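Local coordinates for protein acetyltransferase-like, GNAT family (Bacteroides thetaiotaomicron, PDB 3EY5) that probably acts as an N-acetyltransferase of the GNAT family, moving an acetyl group onto an amino group of its substrate, at residues F20-F29 against L60-W68; P105-P113 against P150-L159. All coordinates share one frame; numbering follows the deposited sequence.

Contact 1: F20-F29 against L60-W68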
# COMPACT_ATOMS: atom_id res chain seq x y z
N PHE A 20 -3.14 16.44 4.62
CA PHE A 20 -2.14 15.73 5.40
C PHE A 20 -1.65 14.47 4.66
O PHE A 20 -0.45 14.25 4.52
CB PHE A 20 -2.69 15.33 6.78
CG PHE A 20 -1.81 14.35 7.54
CD1 PHE A 20 -0.69 14.80 8.25
CD2 PHE A 20 -2.08 12.98 7.52
CE1 PHE A 20 0.11 13.90 8.94
CE2 PHE A 20 -1.28 12.08 8.22
CZ PHE A 20 -0.18 12.54 8.93
N MSE A 21 -2.59 13.64 4.22
CA MSE A 21 -2.28 12.42 3.46
C MSE A 21 -1.44 12.77 2.21
O MSE A 21 -0.37 12.19 1.96
CB MSE A 21 -3.59 11.69 3.07
CG MSE A 21 -3.48 10.50 2.13
SE MSE A 21 -3.44 10.98 0.24
CE MSE A 21 -3.03 9.21 -0.49
N GLU A 22 -1.93 13.75 1.46
CA GLU A 22 -1.30 14.21 0.23
C GLU A 22 0.13 14.77 0.39
O GLU A 22 1.01 14.45 -0.40
CB GLU A 22 -2.20 15.27 -0.40
CG GLU A 22 -2.00 15.44 -1.90
CD GLU A 22 -2.94 16.47 -2.48
OE1 GLU A 22 -2.63 17.69 -2.42
OE2 GLU A 22 -4.02 16.05 -2.97
N GLU A 23 0.35 15.63 1.40
CA GLU A 23 1.69 16.12 1.70
C GLU A 23 2.65 14.97 2.05
O GLU A 23 3.76 14.88 1.54
CB GLU A 23 1.65 17.18 2.82
CG GLU A 23 3.04 17.79 3.17
CD GLU A 23 3.04 19.30 3.51
OE1 GLU A 23 1.99 19.84 3.94
OE2 GLU A 23 4.11 19.94 3.35
N LEU A 24 2.18 14.07 2.93
CA LEU A 24 2.97 12.96 3.38
C LEU A 24 3.32 11.98 2.23
O LEU A 24 4.46 11.50 2.12
CB LEU A 24 2.22 12.27 4.51
CG LEU A 24 2.85 11.06 5.14
CD1 LEU A 24 4.33 11.36 5.54
CD2 LEU A 24 2.01 10.63 6.36
N LEU A 25 2.32 11.69 1.39
CA LEU A 25 2.53 10.93 0.16
C LEU A 25 3.64 11.52 -0.75
O LEU A 25 4.52 10.80 -1.20
CB LEU A 25 1.23 10.89 -0.65
CG LEU A 25 1.27 10.15 -2.00
CD1 LEU A 25 1.46 8.66 -1.84
CD2 LEU A 25 -0.01 10.47 -2.80
N VAL A 26 3.58 12.81 -1.01
CA VAL A 26 4.52 13.40 -1.95
C VAL A 26 5.93 13.41 -1.34
O VAL A 26 6.94 13.34 -2.03
CB VAL A 26 4.03 14.81 -2.35
CG1 VAL A 26 5.12 15.63 -3.05
CG2 VAL A 26 2.76 14.69 -3.23
N GLU A 27 5.98 13.45 -0.02
CA GLU A 27 7.25 13.50 0.68
C GLU A 27 7.85 12.12 0.88
O GLU A 27 9.06 12.01 1.06
CB GLU A 27 7.13 14.26 2.01
CG GLU A 27 7.11 15.77 1.84
CD GLU A 27 7.87 16.26 0.60
OE1 GLU A 27 9.05 15.85 0.37
OE2 GLU A 27 7.29 17.09 -0.16
N SER A 28 7.02 11.09 0.79
CA SER A 28 7.43 9.73 1.03
C SER A 28 7.86 8.97 -0.23
O SER A 28 8.66 8.04 -0.14
CB SER A 28 6.32 8.93 1.72
OG SER A 28 6.06 9.43 3.01
N PHE A 29 7.32 9.31 -1.40
CA PHE A 29 7.55 8.49 -2.59
C PHE A 29 8.03 9.39 -3.71
O PHE A 29 7.74 10.60 -3.72
CB PHE A 29 6.28 7.72 -2.97
CG PHE A 29 5.77 6.77 -1.89
CD1 PHE A 29 6.33 5.49 -1.73
CD2 PHE A 29 4.75 7.14 -1.03
CE1 PHE A 29 5.88 4.61 -0.72
CE2 PHE A 29 4.29 6.28 -0.02
CZ PHE A 29 4.84 5.02 0.13
N LEU A 60 -4.22 11.80 17.17
CA LEU A 60 -3.02 12.26 16.45
C LEU A 60 -2.91 11.54 15.09
O LEU A 60 -2.74 10.32 15.03
CB LEU A 60 -1.75 12.02 17.28
CG LEU A 60 -0.51 12.91 17.11
CD1 LEU A 60 0.76 12.11 17.32
CD2 LEU A 60 -0.43 13.62 15.77
N PRO A 61 -3.01 12.30 13.99
CA PRO A 61 -2.79 11.67 12.68
C PRO A 61 -1.29 11.38 12.53
O PRO A 61 -0.49 12.30 12.70
CB PRO A 61 -3.24 12.75 11.69
CG PRO A 61 -3.82 13.88 12.53
CD PRO A 61 -3.25 13.75 13.88
N ILE A 62 -0.92 10.12 12.29
CA ILE A 62 0.48 9.70 12.25
C ILE A 62 0.84 9.07 10.90
O ILE A 62 2.01 8.77 10.65
CB ILE A 62 0.82 8.65 13.37
CG1 ILE A 62 0.25 7.26 13.04
CG2 ILE A 62 0.40 9.19 14.81
CD1 ILE A 62 0.03 6.38 14.25
N GLY A 63 -0.16 8.86 10.05
CA GLY A 63 0.04 8.14 8.80
C GLY A 63 -1.18 8.04 7.91
O GLY A 63 -2.24 8.63 8.18
N PHE A 64 -1.00 7.35 6.78
CA PHE A 64 -2.09 7.07 5.85
C PHE A 64 -1.82 5.70 5.26
O PHE A 64 -0.69 5.20 5.30
CB PHE A 64 -2.24 8.14 4.73
CG PHE A 64 -1.22 7.99 3.62
CD1 PHE A 64 -1.48 7.18 2.53
CD2 PHE A 64 0.01 8.62 3.71
CE1 PHE A 64 -0.52 7.01 1.50
CE2 PHE A 64 0.98 8.46 2.70
CZ PHE A 64 0.70 7.64 1.59
N ILE A 65 -2.86 5.09 4.73
CA ILE A 65 -2.73 3.87 4.00
C ILE A 65 -3.85 3.87 3.00
O ILE A 65 -4.97 4.30 3.30
CB ILE A 65 -2.83 2.61 4.94
CG1 ILE A 65 -2.85 1.29 4.15
CG2 ILE A 65 -4.09 2.67 5.82
CD1 ILE A 65 -2.10 0.16 4.86
N THR A 66 -3.54 3.41 1.81
CA THR A 66 -4.55 3.31 0.78
C THR A 66 -4.56 1.85 0.39
O THR A 66 -3.51 1.18 0.39
CB THR A 66 -4.15 4.17 -0.49
OG1 THR A 66 -2.90 3.71 -1.02
CG2 THR A 66 -3.97 5.56 -0.10
N TYR A 67 -5.75 1.33 0.13
CA TYR A 67 -5.87 -0.04 -0.26
C TYR A 67 -7.09 -0.25 -1.15
O TYR A 67 -8.05 0.54 -1.17
CB TYR A 67 -5.89 -0.97 0.98
CG TYR A 67 -7.15 -0.87 1.79
CD1 TYR A 67 -8.28 -1.57 1.42
CD2 TYR A 67 -7.22 -0.05 2.93
CE1 TYR A 67 -9.45 -1.48 2.14
CE2 TYR A 67 -8.41 0.05 3.68
CZ TYR A 67 -9.52 -0.66 3.26
OH TYR A 67 -10.69 -0.60 3.95
N TRP A 68 -7.04 -1.34 -1.89
CA TRP A 68 -8.14 -1.78 -2.69
C TRP A 68 -8.76 -3.04 -2.09
O TRP A 68 -8.06 -3.95 -1.61
CB TRP A 68 -7.68 -2.11 -4.09
CG TRP A 68 -7.09 -0.97 -4.81
CD1 TRP A 68 -5.86 -0.40 -4.58
CD2 TRP A 68 -7.68 -0.25 -5.90
NE1 TRP A 68 -5.66 0.63 -5.44
CE2 TRP A 68 -6.76 0.75 -6.27
CE3 TRP A 68 -8.92 -0.33 -6.58
CZ2 TRP A 68 -7.00 1.65 -7.32
CZ3 TRP A 68 -9.18 0.57 -7.62
CH2 TRP A 68 -8.22 1.55 -7.98

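Contact 2: P105-P113 against P150-L159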
# COMPACT_ATOMS: atom_id res chain seq x y z
N PRO A 105 -7.10 -11.88 3.27
CA PRO A 105 -5.65 -11.78 2.94
C PRO A 105 -5.23 -10.39 2.41
O PRO A 105 -6.02 -9.66 1.77
CB PRO A 105 -5.45 -12.85 1.87
CG PRO A 105 -6.64 -13.88 2.12
CD PRO A 105 -7.77 -12.99 2.54
N ILE A 106 -4.01 -10.00 2.75
CA ILE A 106 -3.53 -8.64 2.44
C ILE A 106 -2.34 -8.83 1.52
O ILE A 106 -1.43 -9.60 1.85
CB ILE A 106 -3.05 -7.89 3.67
CG1 ILE A 106 -4.16 -7.78 4.72
CG2 ILE A 106 -2.52 -6.46 3.28
CD1 ILE A 106 -3.66 -7.19 6.01
N VAL A 107 -2.38 -8.15 0.39
CA VAL A 107 -1.28 -8.21 -0.56
C VAL A 107 -0.64 -6.83 -0.62
O VAL A 107 -1.34 -5.81 -0.68
CB VAL A 107 -1.75 -8.64 -1.97
CG1 VAL A 107 -0.55 -8.74 -2.94
CG2 VAL A 107 -2.56 -10.00 -1.91
N LEU A 108 0.69 -6.80 -0.59
CA LEU A 108 1.44 -5.56 -0.94
C LEU A 108 2.66 -5.87 -1.84
O LEU A 108 3.04 -7.04 -2.00
CB LEU A 108 1.85 -4.80 0.31
CG LEU A 108 2.69 -5.61 1.32
CD1 LEU A 108 4.08 -5.83 0.81
CD2 LEU A 108 2.79 -4.86 2.60
N GLU A 109 3.24 -4.83 -2.46
CA GLU A 109 4.48 -4.97 -3.25
C GLU A 109 5.66 -4.42 -2.47
O GLU A 109 5.53 -3.41 -1.74
CB GLU A 109 4.40 -4.20 -4.56
CG GLU A 109 3.08 -4.30 -5.33
CD GLU A 109 3.10 -3.50 -6.64
OE1 GLU A 109 4.14 -2.86 -6.92
OE2 GLU A 109 2.09 -3.49 -7.39
N VAL A 110 6.80 -5.11 -2.56
CA VAL A 110 8.06 -4.62 -2.03
C VAL A 110 9.11 -4.64 -3.13
O VAL A 110 9.03 -5.39 -4.09
CB VAL A 110 8.60 -5.43 -0.82
CG1 VAL A 110 7.68 -5.32 0.35
CG2 VAL A 110 8.83 -6.87 -1.19
N GLU A 111 10.09 -3.77 -2.97
CA GLU A 111 11.31 -3.82 -3.75
C GLU A 111 12.07 -5.15 -3.63
O GLU A 111 12.04 -5.80 -2.57
CB GLU A 111 12.20 -2.67 -3.32
CG GLU A 111 11.91 -1.44 -4.12
CD GLU A 111 12.54 -1.58 -5.50
OE1 GLU A 111 12.33 -0.68 -6.35
OE2 GLU A 111 13.24 -2.61 -5.73
N ARG A 112 12.72 -5.56 -4.72
CA ARG A 112 13.48 -6.82 -4.67
C ARG A 112 14.78 -6.58 -3.87
O ARG A 112 15.31 -5.47 -3.89
CB ARG A 112 13.71 -7.42 -6.07
CG ARG A 112 12.44 -7.75 -6.75
CD ARG A 112 12.74 -8.57 -7.98
NE ARG A 112 11.55 -8.73 -8.79
CZ ARG A 112 11.56 -9.25 -10.01
NH1 ARG A 112 12.71 -9.65 -10.52
NH2 ARG A 112 10.45 -9.34 -10.71
N PRO A 113 15.25 -7.62 -3.13
CA PRO A 113 16.32 -7.38 -2.17
C PRO A 113 17.67 -7.16 -2.84
O PRO A 113 18.59 -7.96 -2.69
CB PRO A 113 16.34 -8.66 -1.33
CG PRO A 113 15.77 -9.68 -2.18
CD PRO A 113 14.71 -8.99 -2.99
N PRO A 150 10.54 -3.92 -11.28
CA PRO A 150 10.66 -5.27 -10.72
C PRO A 150 10.33 -5.20 -9.22
O PRO A 150 10.76 -4.27 -8.57
CB PRO A 150 12.13 -5.63 -10.95
CG PRO A 150 12.73 -4.50 -11.76
CD PRO A 150 11.85 -3.31 -11.58
N MSE A 151 9.51 -6.11 -8.70
CA MSE A 151 9.10 -6.07 -7.30
C MSE A 151 8.79 -7.46 -6.92
O MSE A 151 8.82 -8.35 -7.75
CB MSE A 151 7.82 -5.27 -7.11
CG MSE A 151 7.92 -3.93 -7.72
SE MSE A 151 8.68 -2.63 -6.49
CE MSE A 151 6.95 -1.80 -6.63
N TYR A 152 8.47 -7.66 -5.65
CA TYR A 152 7.94 -8.95 -5.20
C TYR A 152 6.64 -8.62 -4.52
O TYR A 152 6.48 -7.54 -3.94
CB TYR A 152 8.87 -9.63 -4.19
CG TYR A 152 10.06 -10.32 -4.82
CD1 TYR A 152 9.97 -10.90 -6.11
CD2 TYR A 152 11.26 -10.44 -4.12
CE1 TYR A 152 11.07 -11.56 -6.69
CE2 TYR A 152 12.36 -11.10 -4.67
CZ TYR A 152 12.26 -11.64 -5.95
OH TYR A 152 13.35 -12.27 -6.50
N LEU A 153 5.74 -9.58 -4.53
CA LEU A 153 4.53 -9.45 -3.71
C LEU A 153 4.80 -10.12 -2.38
O LEU A 153 5.59 -11.06 -2.28
CB LEU A 153 3.33 -10.11 -4.37
CG LEU A 153 2.85 -9.61 -5.73
CD1 LEU A 153 1.69 -10.56 -6.16
CD2 LEU A 153 2.38 -8.11 -5.66
N MSE A 154 4.12 -9.63 -1.36
CA MSE A 154 4.23 -10.22 -0.04
C MSE A 154 2.82 -10.31 0.47
O MSE A 154 2.03 -9.38 0.27
CB MSE A 154 5.07 -9.34 0.87
CG MSE A 154 6.53 -9.37 0.50
SE MSE A 154 7.56 -8.75 1.98
CE MSE A 154 7.33 -10.34 3.09
N VAL A 155 2.50 -11.45 1.08
CA VAL A 155 1.12 -11.77 1.41
C VAL A 155 0.94 -12.13 2.88
O VAL A 155 1.73 -12.88 3.46
CB VAL A 155 0.58 -12.89 0.47
CG1 VAL A 155 -0.91 -13.14 0.70
CG2 VAL A 155 0.82 -12.47 -0.97
N HIS A 156 -0.11 -11.61 3.49
CA HIS A 156 -0.44 -12.04 4.84
C HIS A 156 -1.79 -12.71 4.72
O HIS A 156 -2.72 -12.12 4.17
CB HIS A 156 -0.51 -10.83 5.80
CG HIS A 156 -0.99 -11.18 7.17
ND1 HIS A 156 -0.15 -11.61 8.17
CD2 HIS A 156 -2.24 -11.16 7.71
CE1 HIS A 156 -0.85 -11.84 9.27
NE2 HIS A 156 -2.12 -11.57 9.01
N GLY A 157 -1.88 -13.97 5.17
CA GLY A 157 -3.14 -14.71 5.08
C GLY A 157 -3.06 -15.94 4.17
O GLY A 157 -2.00 -16.26 3.64
N ASN A 158 -4.18 -16.63 3.99
CA ASN A 158 -4.21 -17.92 3.29
C ASN A 158 -4.38 -17.69 1.79
O ASN A 158 -5.51 -17.68 1.26
CB ASN A 158 -5.29 -18.86 3.92
CG ASN A 158 -5.63 -20.11 3.05
OD1 ASN A 158 -6.82 -20.44 2.85
ND2 ASN A 158 -4.61 -20.83 2.56
N LEU A 159 -3.26 -17.41 1.14
CA LEU A 159 -3.17 -17.43 -0.33
C LEU A 159 -1.89 -18.20 -0.66
O LEU A 159 -0.88 -18.01 -0.01
CB LEU A 159 -3.15 -16.01 -0.92
CG LEU A 159 -4.41 -15.13 -0.82
CD1 LEU A 159 -4.10 -13.67 -1.07
CD2 LEU A 159 -5.53 -15.55 -1.76
O HOH W 1 11.78 -1.38 -8.66

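Contact 1: F20-F29 against L60-W68
The F64 ring packs against M21, whose CG lies 3.7 Å from F64 CG, and meets four residues of 20-29 in all. The M21 chain bends at chi2 (-84°), and this carries its selenium above the face of the F64 ring but at a distance, 5.1 Å from the centroid, in a Met-aromatic contact. The methyl CE of M21 goes on to T66 CG2, 3.8 Å away. At the edge of the F64 ring, in its plane, lies L24 CD2. The far end is met by L25, whose CD1 stands 3.7 Å from F64 CZ, and more loosely by F29 CE2. This is a helix laid across a strand of the central GNAT sheet, with axes at 78° and 8.3 Å apart. Helix 37-46 lies next to it and brings L40 against M21 and L25. The strand carries a classic beta bulge, with I62 and G63 together opposite I55 of strand 50-57. At this end F20 holds CG anti to its own N and reaches the backbone of the bulge. Its CE2 comes 3.6 Å from G63 O. P61 CB sits over one face of the F20 ring, toward the rim, as a CH-pi contact 4.2 Å from the centroid.

Contact 2: P105-P113 against P150-L159
I106, L108 and V110 pair with H156, M154 and Y152 in an antiparallel stretch of the GNAT sheet. Each pair makes two backbone hydrogen bonds, six in all. The middle is tightly packed. L108 CD1 lies 3.6 Å from M154 CB, the two side chains alongside each other and pointing the same way, and V110 CG2 meets M154 CG at 3.8 Å. Helix 116-127 covers this face with Y125 and I122. On the other face V107 CG1 touches L153 CD2, and the E109 carboxylate is hydrogen-bonded to Y137 OH and Q139 NE2. The 150 end is more open. There E111 OE1 and P150 O share a water. R112 has CG anti to its carbonyl carbon (chi1 -62°) and is extended from CG to NE, which lays it across the Y152 ring with CG 3.7 Å from the centroid. Its guanidinium has P150 CB over one face and Y152 CE1 over the other, and NH2 forms a salt bridge with D136. A leucine in place of R112 would probably leave D136 without its charged mate and M151 O without this side-chain donor. That donor is R112 NE, 2.9 Å from M151 O and 57° out of the carbonyl plane.

In the fold
Both contacts involve the same mixed sheet, on opposite sides of the chain's centre. Their centres are about 20 Å apart and their nearest atoms about 7 Å, so they do not touch. Strand 74-81 joins them, pairing antiparallel with 60-69 and parallel with 106-110. Contact 1 is the more buried. It packs a helix on the sheet through apolar and aromatic side chains. Contact 2 lies within the sheet and is held first by backbone hydrogen bonds. It buries 991 Å², against 388 Å² for contact 1. Its middle is largely apolar, while its ends reach solvent and the 150 end carries charged groups; contact 1 has no charged side chain among its touching residues.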